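Local structure of envelopment polyprotein (Bovine Schmallenberg virus BH80/Germany/2011, 7A56) at residues Pro185-Tyr190 with Ala243-Lys248; Ala113-Leu118 with Ser237-Ile242; Gly122-Ile127 with Phe300-Gln305; Val109-Ser114 with Lys328-Val333. The protein probably drives fusion of the viral envelope with a host membrane during entry, acting as a class II fusion glycoprotein (Gc), here in its trimeric postfusion form. All coordinates share one frame; numbering follows the deposited sequence.

Contact 1. Residues Pro185-Tyr190 with Ala243-Lys248; sequences PEYKIY and AVKNGK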
loop_
_atom_site.group_PDB
_atom_site.type_symbol
_atom_site.label_atom_id
_atom_site.label_comp_id
_atom_site.label_asym_id
_atom_site.label_seq_id
_atom_site.Cartn_x
_atom_site.Cartn_y
_atom_site.Cartn_z
ATOM N N PRO A 185 -8.525 -23.228 20.030
ATOM C CA PRO A 185 -8.630 -21.918 19.350
ATOM C C PRO A 185 -7.960 -20.829 20.175
ATOM O O PRO A 185 -8.202 -20.720 21.388
ATOM C CB PRO A 185 -10.148 -21.679 19.249
ATOM C CG PRO A 185 -10.791 -22.975 19.541
ATOM C CD PRO A 185 -9.833 -23.816 20.368
ATOM N N GLU A 186 -7.158 -19.981 19.496
ATOM C CA GLU A 186 -6.433 -18.877 20.142
ATOM C C GLU A 186 -6.567 -17.546 19.381
ATOM O O GLU A 186 -6.652 -16.496 20.022
ATOM C CB GLU A 186 -4.949 -19.244 20.315
ATOM C CG GLU A 186 -4.737 -20.429 21.327
ATOM C CD GLU A 186 -4.754 -19.939 22.760
ATOM O OE1 GLU A 186 -4.675 -20.773 23.698
ATOM O OE2 GLU A 186 -4.815 -18.677 22.942
ATOM N N TYR A 187 -6.633 -17.575 18.043
ATOM C CA TYR A 187 -6.776 -16.341 17.257
ATOM C C TYR A 187 -7.944 -16.500 16.287
ATOM O O TYR A 187 -8.194 -17.605 15.781
ATOM C CB TYR A 187 -5.508 -16.013 16.433
ATOM C CG TYR A 187 -4.229 -15.729 17.201
ATOM C CD1 TYR A 187 -3.475 -16.772 17.764
ATOM C CD2 TYR A 187 -3.739 -14.406 17.315
ATOM C CE1 TYR A 187 -2.287 -16.510 18.430
ATOM C CE2 TYR A 187 -2.550 -14.138 17.987
ATOM C CZ TYR A 187 -1.822 -15.195 18.540
ATOM O OH TYR A 187 -0.629 -14.948 19.195
ATOM N N LYS A 188 -8.656 -15.384 16.032
ATOM C CA LYS A 188 -9.709 -15.305 15.016
ATOM C C LYS A 188 -9.198 -14.460 13.865
ATOM O O LYS A 188 -8.702 -13.361 14.084
ATOM C CB LYS A 188 -11.005 -14.686 15.549
ATOM C CG LYS A 188 -11.493 -15.313 16.862
ATOM C CD LYS A 188 -12.926 -14.854 17.200
ATOM C CE LYS A 188 -13.636 -15.861 18.132
ATOM N NZ LYS A 188 -12.868 -16.111 19.379
ATOM N N ILE A 189 -9.354 -14.959 12.654
ATOM C CA ILE A 189 -8.792 -14.355 11.463
ATOM C C ILE A 189 -9.951 -13.816 10.637
ATOM O O ILE A 189 -10.992 -14.504 10.468
ATOM C CB ILE A 189 -7.905 -15.341 10.669
ATOM C CG1 ILE A 189 -6.506 -15.510 11.319
ATOM C CG2 ILE A 189 -7.697 -14.804 9.232
ATOM C CD1 ILE A 189 -6.424 -16.031 12.753
ATOM N N TYR A 190 -9.780 -12.527 10.190
ATOM C CA TYR A 190 -10.729 -11.753 9.395
ATOM C C TYR A 190 -10.082 -11.212 8.125
ATOM O O TYR A 190 -8.881 -10.950 8.074
ATOM C CB TYR A 190 -11.242 -10.546 10.161
ATOM C CG TYR A 190 -11.955 -10.920 11.444
ATOM C CD1 TYR A 190 -11.243 -11.145 12.609
ATOM C CD2 TYR A 190 -13.338 -10.957 11.493
ATOM C CE1 TYR A 190 -11.901 -11.478 13.800
ATOM C CE2 TYR A 190 -14.005 -11.255 12.663
ATOM C CZ TYR A 190 -13.275 -11.503 13.812
ATOM O OH TYR A 190 -13.936 -11.762 14.992
ATOM N N ALA A 243 -5.402 -10.850 12.368
ATOM C CA ALA A 243 -5.684 -11.854 13.372
ATOM C C ALA A 243 -5.979 -11.114 14.665
ATOM O O ALA A 243 -5.369 -10.087 14.948
ATOM C CB ALA A 243 -4.523 -12.854 13.528
ATOM N N VAL A 244 -6.975 -11.577 15.400
ATOM C CA VAL A 244 -7.495 -10.878 16.570
ATOM C C VAL A 244 -7.372 -11.797 17.775
ATOM O O VAL A 244 -7.814 -12.957 17.717
ATOM C CB VAL A 244 -8.951 -10.435 16.352
ATOM C CG1 VAL A 244 -9.505 -9.816 17.625
ATOM C CG2 VAL A 244 -8.999 -9.395 15.171
ATOM N N LYS A 245 -6.758 -11.282 18.849
ATOM C CA LYS A 245 -6.690 -11.992 20.127
ATOM C C LYS A 245 -6.823 -10.982 21.258
ATOM O O LYS A 245 -6.047 -10.022 21.334
ATOM C CB LYS A 245 -5.391 -12.795 20.301
ATOM C CG LYS A 245 -5.258 -13.496 21.685
ATOM C CD LYS A 245 -4.218 -14.597 21.598
ATOM C CE LYS A 245 -4.285 -15.529 22.798
ATOM N NZ LYS A 245 -5.662 -16.060 23.001
ATOM N N ASN A 246 -7.818 -11.190 22.121
ATOM C CA ASN A 246 -7.996 -10.355 23.323
ATOM C C ASN A 246 -8.147 -8.890 22.957
ATOM O O ASN A 246 -7.493 -8.011 23.522
ATOM C CB ASN A 246 -6.849 -10.543 24.315
ATOM C CG ASN A 246 -6.839 -11.935 24.919
ATOM O OD1 ASN A 246 -7.888 -12.475 25.270
ATOM N ND2 ASN A 246 -5.661 -12.544 24.990
ATOM N N GLY A 247 -9.027 -8.636 21.996
ATOM C CA GLY A 247 -9.275 -7.289 21.575
ATOM C C GLY A 247 -8.126 -6.594 20.887
ATOM O O GLY A 247 -8.226 -5.396 20.650
ATOM N N LYS A 248 -7.044 -7.290 20.547
ATOM C CA LYS A 248 -5.913 -6.675 19.858
ATOM C C LYS A 248 -5.754 -7.236 18.448
ATOM O O LYS A 248 -6.010 -8.428 18.209
ATOM C CB LYS A 248 -4.624 -6.871 20.655
ATOM C CG LYS A 248 -4.697 -6.150 22.000
ATOM C CD LYS A 248 -3.832 -6.842 23.021
ATOM C CE LYS A 248 -2.353 -6.540 22.836
ATOM N NZ LYS A 248 -1.795 -5.771 24.016
HETATM O O HOH W 1 -9.945 -14.577 19.869
#
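Lys245 lies beside Glu186 and across Tyr187, so one side chain serves both an ionic and an aromatic partner. Its first three torsions are extended (chi1 177°), which carries CD over a face of the Tyr187 ring, 4.0 Å from the ring centroid and displaced from the centre toward the rim in a CH-pi contact. A bend at chi4 (53°) then turns NZ to Glu186, whose side chain runs alongside and points the same way. Lys245 NZ is 2.8 Å from Glu186 OE2, a salt bridge that meets the carboxylate oxygen nearly along its C-O axis. The same ammonium also donates to the Glu186 backbone O at 3.2 Å, while Glu186 OE1 pairs with Arg184.

Further along, the strands pair antiparallel. Lys188 and Val244 form the hydrogen-bonded pair, with Lys188 N to Val244 O at 3.1 Å and Val244 N to Lys188 O at 2.8 Å. On the face carrying Ile189 and Ala243, Ile189 CD1 packs 3.8 Å from Ala243 CB. On the other, Val244 CG2 rests obliquely against Tyr190, 3.8 Å from CE1.

A type I' turn at Lys245-Lys248 leads from strand 241-245 into strand 248-251. Strand 187-192, at whose start Glu186 and Tyr187 both face Thr121 in a classic beta bulge, has strand 98-134 as its other neighbour, and the Tyr187 side chain reaches Cys307 and Leu308 of helix 305-308.

Contact 2. Residues Ala113-Leu118 with Ser237-Ile242; sequences ASYRFL and SMPNII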
loop_
_atom_site.group_PDB
_atom_site.type_symbol
_atom_site.label_atom_id
_atom_site.label_comp_id
_atom_site.label_asym_id
_atom_site.label_seq_id
_atom_site.Cartn_x
_atom_site.Cartn_y
_atom_site.Cartn_z
ATOM N N ALA A 113 -12.551 0.281 7.739
ATOM C CA ALA A 113 -13.128 -0.642 6.765
ATOM C C ALA A 113 -13.833 -1.782 7.522
ATOM O O ALA A 113 -13.614 -2.003 8.728
ATOM C CB ALA A 113 -12.055 -1.188 5.800
ATOM N N SER A 114 -14.755 -2.436 6.815
ATOM C CA SER A 114 -15.430 -3.608 7.329
ATOM C C SER A 114 -14.539 -4.831 7.126
ATOM O O SER A 114 -13.729 -4.899 6.194
ATOM C CB SER A 114 -16.776 -3.844 6.618
ATOM O OG SER A 114 -17.515 -2.605 6.569
ATOM N N TYR A 115 -14.705 -5.808 8.011
ATOM C CA TYR A 115 -14.001 -7.088 7.917
ATOM C C TYR A 115 -14.990 -8.212 8.155
ATOM O O TYR A 115 -16.010 -8.039 8.844
ATOM C CB TYR A 115 -12.845 -7.180 8.943
ATOM C CG TYR A 115 -11.647 -6.304 8.582
ATOM C CD1 TYR A 115 -11.737 -4.879 8.610
ATOM C CD2 TYR A 115 -10.432 -6.878 8.203
ATOM C CE1 TYR A 115 -10.633 -4.105 8.252
ATOM C CE2 TYR A 115 -9.336 -6.136 7.871
ATOM C CZ TYR A 115 -9.446 -4.708 7.896
ATOM O OH TYR A 115 -8.370 -3.934 7.523
ATOM N N ARG A 116 -14.644 -9.394 7.617
ATOM C CA ARG A 116 -15.489 -10.565 7.803
ATOM C C ARG A 116 -14.692 -11.765 8.314
ATOM O O ARG A 116 -13.518 -11.995 7.981
ATOM C CB ARG A 116 -16.240 -10.980 6.533
ATOM C CG ARG A 116 -15.378 -11.340 5.401
ATOM C CD ARG A 116 -16.220 -11.937 4.266
ATOM N NE ARG A 116 -15.389 -12.148 3.081
ATOM C CZ ARG A 116 -14.881 -13.321 2.719
ATOM N NH1 ARG A 116 -14.127 -13.416 1.625
ATOM N NH2 ARG A 116 -15.148 -14.410 3.433
ATOM N N PHE A 117 -15.382 -12.535 9.136
ATOM C CA PHE A 117 -14.720 -13.604 9.850
ATOM C C PHE A 117 -14.356 -14.718 8.877
ATOM O O PHE A 117 -15.201 -15.151 8.074
ATOM C CB PHE A 117 -15.615 -14.125 10.960
ATOM C CG PHE A 117 -15.097 -15.403 11.564
ATOM C CD1 PHE A 117 -14.110 -15.380 12.538
ATOM C CD2 PHE A 117 -15.600 -16.629 11.143
ATOM C CE1 PHE A 117 -13.647 -16.596 13.085
ATOM C CE2 PHE A 117 -15.128 -17.787 11.678
ATOM C CZ PHE A 117 -14.175 -17.753 12.661
ATOM N N LEU A 118 -13.095 -15.174 8.948
ATOM C CA LEU A 118 -12.627 -16.321 8.160
ATOM C C LEU A 118 -12.524 -17.620 8.961
ATOM O O LEU A 118 -13.122 -18.613 8.554
ATOM C CB LEU A 118 -11.258 -16.035 7.523
ATOM C CG LEU A 118 -11.203 -14.844 6.569
ATOM C CD1 LEU A 118 -9.776 -14.839 5.996
ATOM C CD2 LEU A 118 -12.272 -14.930 5.499
ATOM N N SER A 237 -4.278 1.943 3.290
ATOM C CA SER A 237 -3.517 1.925 4.534
ATOM C C SER A 237 -3.873 0.695 5.378
ATOM O O SER A 237 -3.049 0.249 6.177
ATOM C CB SER A 237 -3.776 3.223 5.363
ATOM O OG SER A 237 -5.192 3.420 5.840
ATOM N N MET A 238 -4.994 0.105 5.140
ATOM C CA MET A 238 -5.477 -0.897 6.094
ATOM C C MET A 238 -5.209 -2.322 5.589
ATOM O O MET A 238 -5.252 -2.571 4.394
ATOM C CB MET A 238 -6.969 -0.695 6.325
ATOM C CG MET A 238 -7.234 0.763 7.082
ATOM S SD MET A 238 -8.894 0.795 7.539
ATOM C CE MET A 238 -9.056 -0.346 8.968
ATOM N N PRO A 239 -4.919 -3.234 6.509
ATOM C CA PRO A 239 -4.433 -4.562 6.122
ATOM C C PRO A 239 -5.525 -5.422 5.500
ATOM O O PRO A 239 -6.705 -5.311 5.829
ATOM C CB PRO A 239 -3.962 -5.172 7.455
ATOM C CG PRO A 239 -4.782 -4.501 8.486
ATOM C CD PRO A 239 -4.844 -3.021 7.967
ATOM N N ASN A 240 -5.116 -6.335 4.628
ATOM C CA ASN A 240 -6.132 -7.166 3.984
ATOM C C ASN A 240 -6.607 -8.285 4.904
ATOM O O ASN A 240 -7.799 -8.594 4.953
ATOM C CB ASN A 240 -5.581 -7.742 2.689
ATOM C CG ASN A 240 -6.402 -7.305 1.516
ATOM O OD1 ASN A 240 -6.449 -6.097 1.166
ATOM N ND2 ASN A 240 -7.122 -8.262 0.930
ATOM N N ILE A 241 -5.699 -8.871 5.657
ATOM C CA ILE A 241 -6.047 -9.942 6.591
ATOM C C ILE A 241 -5.486 -9.567 7.949
ATOM O O ILE A 241 -4.371 -9.061 8.053
ATOM C CB ILE A 241 -5.509 -11.312 6.112
ATOM C CG1 ILE A 241 -6.316 -11.738 4.878
ATOM C CG2 ILE A 241 -5.638 -12.409 7.231
ATOM C CD1 ILE A 241 -5.857 -12.967 4.194
ATOM N N ILE A 242 -6.245 -9.850 8.989
ATOM C CA ILE A 242 -5.802 -9.599 10.349
ATOM C C ILE A 242 -6.076 -10.818 11.224
ATOM O O ILE A 242 -6.943 -11.642 10.931
ATOM C CB ILE A 242 -6.536 -8.375 10.961
ATOM C CG1 ILE A 242 -8.055 -8.639 10.945
ATOM C CG2 ILE A 242 -6.116 -7.108 10.212
ATOM C CD1 ILE A 242 -8.891 -7.587 11.766
#
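Ala113 meets Met238 where Ala113 CB lies 4.1 Å from Met238 SD. The thioether comes close to the strand backbone as well, with Met238 SD 3.7 Å from Ala113 N. Ser114 points away from segment 237-242, and its OG is hydrogen-bonded to Asp394 of the second subunit.

Tyr115 carries the contact. Its CG is anti to the carbonyl carbon (chi1 -73°), and the ring reaches across to the backbone of the other segment, where Tyr115 OH donates to Pro239 O at 2.7 Å. The donor lies in the carbonyl plane on a lone pair, with a C=O...O angle of 142°. Met238 CE sits at the ring edge, 4.1 Å from Tyr115 CE1. Ile242 crosses the tyrosine side chain at about a right angle, bringing Ile242 CD1 to 3.9 Å from Tyr115 CD2. The ring thus bridges the long strand 98-134 and the start of strand 241-245, which do not pair directly here but each pair with strand 187-192 in the antiparallel beta structure.

Arg116 serves the trimer instead, its NH1 forming a salt bridge with Glu311 of the second subunit. Leu118 packs on Ile189 and Lys191 of strand 187-192.

Contact 3. Residues Gly122-Ile127 with Phe300-Gln305; sequences GPTIGI and FDNSYQ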
loop_
_atom_site.group_PDB
_atom_site.type_symbol
_atom_site.label_atom_id
_atom_site.label_comp_id
_atom_site.label_asym_id
_atom_site.label_seq_id
_atom_site.Cartn_x
_atom_site.Cartn_y
_atom_site.Cartn_z
ATOM N N GLY A 122 -5.112 -22.137 16.230
ATOM C CA GLY A 122 -4.386 -22.329 17.463
ATOM C C GLY A 122 -3.616 -23.638 17.341
ATOM O O GLY A 122 -3.582 -24.246 16.273
ATOM N N PRO A 123 -2.965 -24.085 18.402
ATOM C CA PRO A 123 -2.087 -25.263 18.274
ATOM C C PRO A 123 -2.883 -26.558 18.215
ATOM O O PRO A 123 -3.994 -26.662 18.733
ATOM C CB PRO A 123 -1.263 -25.215 19.561
ATOM C CG PRO A 123 -2.283 -24.575 20.575
ATOM C CD PRO A 123 -2.976 -23.530 19.773
ATOM N N THR A 124 -2.246 -27.582 17.650
ATOM C CA THR A 124 -2.883 -28.888 17.622
ATOM C C THR A 124 -2.665 -29.579 18.956
ATOM O O THR A 124 -1.552 -29.603 19.492
ATOM C CB THR A 124 -2.350 -29.713 16.459
ATOM O OG1 THR A 124 -2.754 -29.067 15.247
ATOM C CG2 THR A 124 -2.899 -31.147 16.477
ATOM N N ILE A 125 -3.749 -30.114 19.495
ATOM C CA ILE A 125 -3.789 -30.758 20.800
ATOM C C ILE A 125 -4.264 -32.191 20.731
ATOM O O ILE A 125 -4.408 -32.824 21.779
ATOM C CB ILE A 125 -4.681 -29.975 21.761
ATOM C CG1 ILE A 125 -6.133 -29.976 21.255
ATOM C CG2 ILE A 125 -4.127 -28.536 21.813
ATOM C CD1 ILE A 125 -7.096 -29.460 22.266
ATOM N N GLY A 126 -4.579 -32.691 19.548
ATOM C CA GLY A 126 -5.045 -34.069 19.447
ATOM C C GLY A 126 -5.367 -34.352 18.005
ATOM O O GLY A 126 -5.312 -33.465 17.167
ATOM N N ILE A 127 -5.662 -35.635 17.714
ATOM C CA ILE A 127 -6.024 -36.047 16.355
ATOM C C ILE A 127 -7.282 -36.886 16.420
ATOM O O ILE A 127 -7.283 -37.950 17.062
ATOM C CB ILE A 127 -4.910 -36.882 15.671
ATOM C CG1 ILE A 127 -3.580 -36.109 15.714
ATOM C CG2 ILE A 127 -5.341 -37.278 14.255
ATOM C CD1 ILE A 127 -2.365 -36.892 15.121
ATOM N N PHE A 300 -2.240 -33.194 10.249
ATOM C CA PHE A 300 -1.901 -32.054 9.426
ATOM C C PHE A 300 -0.529 -31.516 9.824
ATOM O O PHE A 300 -0.083 -31.702 10.951
ATOM C CB PHE A 300 -2.888 -30.876 9.639
ATOM C CG PHE A 300 -4.366 -31.164 9.316
ATOM C CD1 PHE A 300 -4.742 -31.989 8.262
ATOM C CD2 PHE A 300 -5.372 -30.486 10.016
ATOM C CE1 PHE A 300 -6.104 -32.206 7.953
ATOM C CE2 PHE A 300 -6.740 -30.714 9.720
ATOM C CZ PHE A 300 -7.103 -31.542 8.682
ATOM N N ASP A 301 0.067 -30.708 8.938
ATOM C CA ASP A 301 1.053 -29.718 9.363
ATOM C C ASP A 301 0.343 -28.545 10.039
ATOM O O ASP A 301 -0.737 -28.149 9.614
ATOM C CB ASP A 301 1.838 -29.156 8.173
ATOM C CG ASP A 301 2.687 -30.225 7.455
ATOM O OD1 ASP A 301 3.529 -30.842 8.134
ATOM O OD2 ASP A 301 2.541 -30.382 6.217
ATOM N N ASN A 302 0.934 -27.991 11.103
ATOM C CA ASN A 302 0.321 -26.826 11.772
ATOM C C ASN A 302 1.431 -25.851 12.106
ATOM O O ASN A 302 2.343 -26.186 12.856
ATOM C CB ASN A 302 -0.445 -27.192 13.054
ATOM C CG ASN A 302 -1.278 -25.998 13.631
ATOM O OD1 ASN A 302 -1.127 -24.824 13.196
ATOM N ND2 ASN A 302 -2.175 -26.302 14.561
ATOM N N SER A 303 1.349 -24.651 11.575
ATOM C CA SER A 303 2.398 -23.657 11.779
ATOM C C SER A 303 1.953 -22.543 12.736
ATOM O O SER A 303 2.306 -21.382 12.555
ATOM C CB SER A 303 2.849 -23.099 10.422
ATOM O OG SER A 303 4.014 -22.295 10.594
ATOM N N TYR A 304 1.228 -22.912 13.797
ATOM C CA TYR A 304 0.680 -21.977 14.792
ATOM C C TYR A 304 1.757 -21.132 15.461
ATOM O O TYR A 304 1.502 -19.980 15.866
ATOM C CB TYR A 304 -0.081 -22.769 15.872
ATOM C CG TYR A 304 -0.484 -21.926 17.031
ATOM C CD1 TYR A 304 -1.440 -20.930 16.857
ATOM C CD2 TYR A 304 0.141 -22.061 18.290
ATOM C CE1 TYR A 304 -1.823 -20.099 17.922
ATOM C CE2 TYR A 304 -0.230 -21.249 19.368
ATOM C CZ TYR A 304 -1.214 -20.236 19.159
ATOM O OH TYR A 304 -1.616 -19.351 20.166
ATOM N N GLN A 305 2.964 -21.684 15.592
ATOM C CA GLN A 305 4.027 -20.913 16.200
ATOM C C GLN A 305 4.278 -19.607 15.445
ATOM O O GLN A 305 4.772 -18.650 16.050
ATOM C CB GLN A 305 5.299 -21.734 16.252
ATOM C CG GLN A 305 5.822 -22.079 14.880
ATOM C CD GLN A 305 5.412 -23.471 14.374
ATOM O OE1 GLN A 305 4.416 -24.079 14.819
ATOM N NE2 GLN A 305 6.194 -23.979 13.442
#
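Asn302 grips the 122-127 segment through its amide nitrogen, and Tyr304 lies flat against the peptide that joins Gly122 to Pro123. Asn302 ND2 donates twice, to Gly122 O at 3.0 Å and to Thr124 OG1 at 2.9 Å. Both bonds are fairly straight, with N-H...O angles of 161° and 168°, and both acceptors lie close to the amide plane, so the pair of bonds fixes how the amide is turned. CG anti to the backbone N (chi1 -171°) places the Asn302 amide nitrogen between Gly122 O and Thr124 OG1.

Beside it, the Tyr304 ring offers one face to Gly122 and Pro123. Pro123 CD stands over the ring centre, 3.6 Å from the centroid in a CH-pi contact, and Gly122 C lies over the same face nearer the rim. Gly122 CA makes the closest approach to the ring, 3.3 Å from Tyr304 CD1.

In the next shell, Thr124 OG1 is also hydrogen-bonded to Asp181 OD2, so the hydroxyl that receives the Asn302 amide is itself held by strand 172-183. The other oxygen of Asp181, OD1, accepts from Phe300 N, which ties the beginning of the 300-305 segment to the same carboxylate. Farther along the strand, Ile125 and Gly126 both face Ile182 in a classic beta bulge. The arrangement is that of a connecting loop, leading to the short helix 305-308, docked by side-chain hydrogen bonds and aromatic packing on a long strand of the elongated, beta-rich body expected of a class II fusion protein.

Contact 4. Residues Val109-Ser114 with Lys328-Val333; sequences VINKAS and KKVSSV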
loop_
_atom_site.group_PDB
_atom_site.type_symbol
_atom_site.label_atom_id
_atom_site.label_comp_id
_atom_site.label_asym_id
_atom_site.label_seq_id
_atom_site.Cartn_x
_atom_site.Cartn_y
_atom_site.Cartn_z
ATOM N N VAL A 109 -10.429 12.498 12.512
ATOM C CA VAL A 109 -9.882 11.888 11.307
ATOM C C VAL A 109 -9.600 10.434 11.663
ATOM O O VAL A 109 -8.794 10.167 12.564
ATOM C CB VAL A 109 -8.577 12.523 10.822
ATOM C CG1 VAL A 109 -8.072 11.701 9.652
ATOM C CG2 VAL A 109 -8.761 14.036 10.383
ATOM N N ILE A 110 -10.237 9.509 10.961
ATOM C CA ILE A 110 -9.863 8.074 11.087
ATOM C C ILE A 110 -10.070 7.392 9.743
ATOM O O ILE A 110 -10.852 7.858 8.909
ATOM C CB ILE A 110 -10.685 7.310 12.122
ATOM C CG1 ILE A 110 -12.129 7.349 11.704
ATOM C CG2 ILE A 110 -10.505 7.864 13.520
ATOM C CD1 ILE A 110 -12.873 6.199 12.267
ATOM N N ASN A 111 -9.350 6.285 9.514
ATOM C CA ASN A 111 -9.687 5.461 8.364
ATOM C C ASN A 111 -10.431 4.225 8.898
ATOM O O ASN A 111 -10.289 3.846 10.064
ATOM C CB ASN A 111 -8.433 5.058 7.541
ATOM C CG ASN A 111 -7.956 6.160 6.565
ATOM O OD1 ASN A 111 -8.737 6.989 6.130
ATOM N ND2 ASN A 111 -6.688 6.115 6.189
ATOM N N LYS A 112 -11.290 3.645 8.079
ATOM C CA LYS A 112 -12.027 2.482 8.590
ATOM C C LYS A 112 -12.392 1.578 7.436
ATOM O O LYS A 112 -12.524 2.036 6.290
ATOM C CB LYS A 112 -13.310 2.883 9.341
ATOM C CG LYS A 112 -14.333 3.577 8.510
ATOM C CD LYS A 112 -15.524 4.068 9.390
ATOM C CE LYS A 112 -16.519 4.913 8.574
ATOM N NZ LYS A 112 -17.604 5.553 9.401
ATOM N N ALA A 113 -12.551 0.281 7.739
ATOM C CA ALA A 113 -13.128 -0.642 6.765
ATOM C C ALA A 113 -13.833 -1.782 7.522
ATOM O O ALA A 113 -13.614 -2.003 8.728
ATOM C CB ALA A 113 -12.055 -1.188 5.800
ATOM N N SER A 114 -14.755 -2.436 6.815
ATOM C CA SER A 114 -15.430 -3.608 7.329
ATOM C C SER A 114 -14.539 -4.831 7.126
ATOM O O SER A 114 -13.729 -4.899 6.194
ATOM C CB SER A 114 -16.776 -3.844 6.618
ATOM O OG SER A 114 -17.515 -2.605 6.569
ATOM N N LYS A 328 -8.459 2.697 11.889
ATOM C CA LYS A 328 -7.019 2.922 11.880
ATOM C C LYS A 328 -6.752 4.395 12.211
ATOM O O LYS A 328 -7.306 5.295 11.566
ATOM C CB LYS A 328 -6.378 2.605 10.526
ATOM C CG LYS A 328 -4.847 2.745 10.579
ATOM C CD LYS A 328 -4.150 2.406 9.271
ATOM C CE LYS A 328 -2.655 2.724 9.375
ATOM N NZ LYS A 328 -1.889 1.687 10.190
ATOM N N LYS A 329 -5.876 4.606 13.203
ATOM C CA LYS A 329 -5.279 5.900 13.486
ATOM C C LYS A 329 -4.175 6.189 12.479
ATOM O O LYS A 329 -3.288 5.364 12.229
ATOM C CB LYS A 329 -4.710 5.915 14.898
ATOM C CG LYS A 329 -5.760 5.680 15.953
ATOM C CD LYS A 329 -5.238 5.947 17.357
ATOM C CE LYS A 329 -5.270 4.665 18.222
ATOM N NZ LYS A 329 -5.008 4.941 19.672
ATOM N N VAL A 330 -4.216 7.397 11.944
ATOM C CA VAL A 330 -3.430 7.827 10.816
ATOM C C VAL A 330 -2.975 9.254 11.120
ATOM O O VAL A 330 -3.518 9.933 11.999
ATOM C CB VAL A 330 -4.232 7.780 9.492
ATOM C CG1 VAL A 330 -4.648 6.379 9.127
ATOM C CG2 VAL A 330 -5.516 8.682 9.574
ATOM N N SER A 331 -1.985 9.714 10.362
ATOM C CA SER A 331 -1.565 11.080 10.533
ATOM C C SER A 331 -2.429 11.952 9.586
ATOM O O SER A 331 -3.652 11.951 9.706
ATOM C CB SER A 331 -0.062 11.168 10.309
ATOM O OG SER A 331 0.378 10.505 9.120
ATOM N N SER A 332 -1.858 12.636 8.602
ATOM C CA SER A 332 -2.672 13.471 7.698
ATOM C C SER A 332 -3.426 12.639 6.669
ATOM O O SER A 332 -2.850 11.749 6.061
ATOM C CB SER A 332 -1.800 14.451 6.917
ATOM O OG SER A 332 -2.641 15.322 6.161
ATOM N N VAL A 333 -4.698 12.967 6.408
ATOM C CA VAL A 333 -5.396 12.383 5.240
ATOM C C VAL A 333 -5.647 13.413 4.144
ATOM O O VAL A 333 -6.385 13.129 3.183
ATOM C CB VAL A 333 -6.725 11.700 5.646
ATOM C CG1 VAL A 333 -6.469 10.577 6.695
ATOM C CG2 VAL A 333 -7.660 12.735 6.257
HETATM O O HOH W 2 -6.202 9.285 13.311
#
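Val109 and Val333 pack closely, their side chains sliding past each other in opposite directions. Val109 CG1, anti to its own backbone nitrogen, meets both methyls of Val333, with CG1 at 3.5 Å and CG2 at 3.6 Å. Val330 completes the apolar group more loosely, its CG2 lying 4.0 Å from Val109 CG1. The Val330 and Asn111 side chains cross at about a right angle, which brings Val330 CG1 to 3.6 Å from Asn111 ND2. That nitrogen has its polar partner in Ser237 OG, so the methyl adds packing to a group already hydrogen-bonded.

Next to this apolar group the backbones form one antiparallel bridge. Asn111 and Lys328 are a hydrogen-bonded pair, with Asn111 N to Lys328 O at 3.1 Å and Lys328 N to Asn111 O at 2.8 Å. Here strand 325-328 pairs with the long strand 98-134, and a loop leads on toward strand 335-343.

Past the pair the direct backbone bonding gives way to water: one molecule accepts from Val330 N and lies 2.8 Å from Val109 O, to which it probably donates. Lys329, exposed, points away from the strand, and the Lys328 side chain leads off to Thr315. Ser331 also points away and, with Val330, packs on Gln234 of the third subunit, while Ser332 OG is hydrogen-bonded to Thr232 O of that subunit.

In the fold
Strand 98-134 runs through contacts 4, 2 and 3 in that order along the chain, and strand 187-192 of contact 1 pairs alongside it. Contacts 2 and 4 share Ala113 and Ser114, their centres about 14 Å apart; contacts 1 and 2, about 12 Å apart, both use strand 241-245. Contact 3 touches contact 1 where the Tyr304 hydroxyl packs on Glu186 and Tyr187, yet its centre is about 35 Å from that of contact 4. Contacts 1 and 3 are nested within the loop closed by contact 4, so segments far apart in sequence are gathered on or near one long strand, consistent with an elongated fusion protein whose contacts 2 and 4 also border neighbouring subunits.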